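Local coordinates for enterotoxin type A (Staphylococcus aureus, PDB 1I4G), which acts as a zinc-dependent superantigen, binding MHC class II and T-cell receptor molecules to activate T cells and causing staphylococcal food poisoning, at residues V69-K74 / R214-I219. The protein carries 1 engineered substitution. Residues are numbered along the deposited sequence; the frame is centred on the assembly and turned at random.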
loop_
_atom_site.group_PDB
_atom_site.type_symbol
_atom_site.label_atom_id
_atom_site.label_comp_id
_atom_site.label_asym_id
_atom_site.label_seq_id
_atom_site.Cartn_x
_atom_site.Cartn_y
_atom_site.Cartn_z
ATOM N N VAL A 69 -3.446 0.567 -13.822
ATOM C CA VAL A 69 -3.578 1.283 -12.559
ATOM C C VAL A 69 -4.943 1.960 -12.443
ATOM O O VAL A 69 -5.341 2.734 -13.309
ATOM C CB VAL A 69 -2.457 2.336 -12.382
ATOM C CG1 VAL A 69 -2.604 3.092 -10.996
ATOM C CG2 VAL A 69 -1.068 1.657 -12.536
ATOM N N ASP A 70 -5.634 1.683 -11.343
ATOM C CA ASP A 70 -6.955 2.215 -11.035
ATOM C C ASP A 70 -6.910 3.415 -10.073
ATOM O O ASP A 70 -6.349 3.342 -8.966
ATOM C CB ASP A 70 -7.752 1.119 -10.360
ATOM C CG ASP A 70 -9.058 0.901 -10.987
ATOM O OD1 ASP A 70 -9.152 0.013 -11.835
ATOM O OD2 ASP A 70 -10.009 1.579 -10.602
ATOM N N PHE A 71 -7.546 4.504 -10.484
ATOM C CA PHE A 71 -7.631 5.702 -9.647
ATOM C C PHE A 71 -9.079 5.963 -9.273
ATOM O O PHE A 71 -9.992 5.332 -9.845
ATOM C CB PHE A 71 -7.053 6.930 -10.358
ATOM C CG PHE A 71 -5.606 6.797 -10.706
ATOM C CD1 PHE A 71 -5.214 6.327 -11.950
ATOM C CD2 PHE A 71 -4.625 7.138 -9.785
ATOM C CE1 PHE A 71 -3.868 6.205 -12.251
ATOM C CE2 PHE A 71 -3.268 7.011 -10.091
ATOM C CZ PHE A 71 -2.898 6.557 -11.312
ATOM N N ASP A 72 -9.289 6.886 -8.315
ATOM C CA ASP A 72 -10.628 7.246 -7.867
ATOM C C ASP A 72 -11.507 7.881 -8.931
ATOM O O ASP A 72 -12.723 7.720 -8.880
ATOM C CB ASP A 72 -10.591 8.207 -6.696
ATOM C CG ASP A 72 -10.976 7.559 -5.396
ATOM O OD1 ASP A 72 -10.966 8.271 -4.365
ATOM O OD2 ASP A 72 -11.247 6.341 -5.391
ATOM N N SER A 73 -10.925 8.615 -9.876
ATOM C CA SER A 73 -11.725 9.261 -10.926
ATOM C C SER A 73 -10.923 9.670 -12.131
ATOM O O SER A 73 -9.722 9.506 -12.140
ATOM C CB SER A 73 -12.431 10.499 -10.365
ATOM O OG SER A 73 -11.495 11.429 -9.860
ATOM N N LYS A 74 -11.610 10.200 -13.146
ATOM C CA LYS A 74 -10.978 10.703 -14.366
ATOM C C LYS A 74 -10.090 11.943 -13.997
ATOM O O LYS A 74 -9.024 12.180 -14.607
ATOM C CB LYS A 74 -12.073 11.062 -15.407
ATOM C CG LYS A 74 -11.658 12.029 -16.550
ATOM C CD LYS A 74 -11.094 11.348 -17.792
ATOM C CE LYS A 74 -9.584 11.163 -17.732
ATOM N NZ LYS A 74 -8.909 11.616 -18.993
ATOM N N ARG A 214 -6.901 3.223 -3.746
ATOM C CA ARG A 214 -7.407 3.784 -5.002
ATOM C C ARG A 214 -7.471 5.316 -5.050
ATOM O O ARG A 214 -7.430 5.932 -6.133
ATOM C CB ARG A 214 -8.774 3.202 -5.316
ATOM C CG ARG A 214 -9.227 3.444 -6.692
ATOM C CD ARG A 214 -10.662 3.674 -6.598
ATOM N NE ARG A 214 -11.413 2.483 -6.883
ATOM C CZ ARG A 214 -12.480 2.100 -6.194
ATOM N NH1 ARG A 214 -12.921 2.803 -5.155
ATOM N NH2 ARG A 214 -13.181 1.071 -6.626
ATOM N N ASP A 215 -7.532 5.931 -3.877
ATOM C CA ASP A 215 -7.561 7.379 -3.785
ATOM C C ASP A 215 -6.164 8.006 -4.057
ATOM O O ASP A 215 -6.016 9.233 -4.097
ATOM C CB ASP A 215 -8.067 7.793 -2.403
ATOM C CG ASP A 215 -7.161 7.341 -1.274
ATOM O OD1 ASP A 215 -7.463 7.628 -0.113
ATOM O OD2 ASP A 215 -6.134 6.699 -1.509
ATOM N N ASN A 216 -5.140 7.162 -4.194
ATOM C CA ASN A 216 -3.763 7.613 -4.445
ATOM C C ASN A 216 -3.337 8.681 -3.395
ATOM O O ASN A 216 -2.563 9.597 -3.699
ATOM C CB ASN A 216 -3.658 8.173 -5.880
ATOM C CG ASN A 216 -2.283 7.957 -6.519
ATOM O OD1 ASN A 216 -1.822 6.846 -6.675
ATOM N ND2 ASN A 216 -1.661 9.022 -6.932
ATOM N N LYS A 217 -3.828 8.566 -2.163
ATOM C CA LYS A 217 -3.465 9.545 -1.145
ATOM C C LYS A 217 -1.928 9.695 -1.100
ATOM O O LYS A 217 -1.173 8.690 -1.066
ATOM C CB LYS A 217 -4.026 9.123 0.218
ATOM C CG LYS A 217 -3.835 10.153 1.325
ATOM C CD LYS A 217 -4.477 11.487 0.982
ATOM C CE LYS A 217 -4.485 12.488 2.160
ATOM N NZ LYS A 217 -5.904 12.777 2.594
ATOM N N THR A 218 -1.468 10.945 -1.195
ATOM C CA THR A 218 -0.043 11.291 -1.152
ATOM C C THR A 218 0.208 12.213 0.036
ATOM O O THR A 218 -0.683 12.984 0.412
ATOM C CB THR A 218 0.399 12.000 -2.421
ATOM O OG1 THR A 218 0.378 11.076 -3.515
ATOM C CG2 THR A 218 1.805 12.502 -2.264
ATOM N N ILE A 219 1.362 12.081 0.690
ATOM C CA ILE A 219 1.665 12.935 1.838
ATOM C C ILE A 219 3.119 13.346 1.789
ATOM O O ILE A 219 3.960 12.653 1.198
ATOM C CB ILE A 219 1.395 12.240 3.195
ATOM C CG1 ILE A 219 2.218 10.954 3.296
ATOM C CG2 ILE A 219 -0.119 11.965 3.370
ATOM C CD1 ILE A 219 2.152 10.320 4.653
HETATM O O HOH W 1 -12.113 0.552 -9.528
HETATM O O HOH W 2 -12.571 4.934 -3.530
#
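Arg214 runs beside Asp70 at the end of strand 66-70, crosses Asp72 at about a right angle and also meets Phe71 between them. Its CB stays 4.0 Å from Asp72 OD2. With CG anti to the backbone N (chi1 -166°), the next methylene reaches the opposing backbone, Arg214 CG standing 3.6 Å from Phe71 C and nearly as close to Asp70 O. A bend at chi2 brings Arg214 CD within 3.0 Å of Asp72 OD2, and another at chi3 swings NE and the guanidinium onward. Both carboxylates lie near the guanidinium plane, at its edge. Asp72 OD2 forms a long salt bridge with Arg214 NH1 (3.9 Å), and one water, bonded to both atoms, spans the gap. Asp70 OD2 is too far from Arg214 NE for a salt bridge; a second water donates to it (2.6 Å) and accepts from Arg214 NH2.

Deeper in, Asn216 places its amide at the edge of the Phe71 ring, Asn216 OD1 3.7 Å from Phe71 CE2, with the two planes 76° apart; Asn216 ND2 is hydrogen-bonded to Val111 O of strand 104-113. Asp215 closes an Asx turn by accepting from Lys217 N, just before strand 218-220.

The contact thus joins the OB-fold domain to the beta-grasp domain, away from the zinc site. The Arg214 methylenes and the buried Phe71-Asn216 pair touch directly, whereas the charged ends meet largely through water, so their attraction is probably screened.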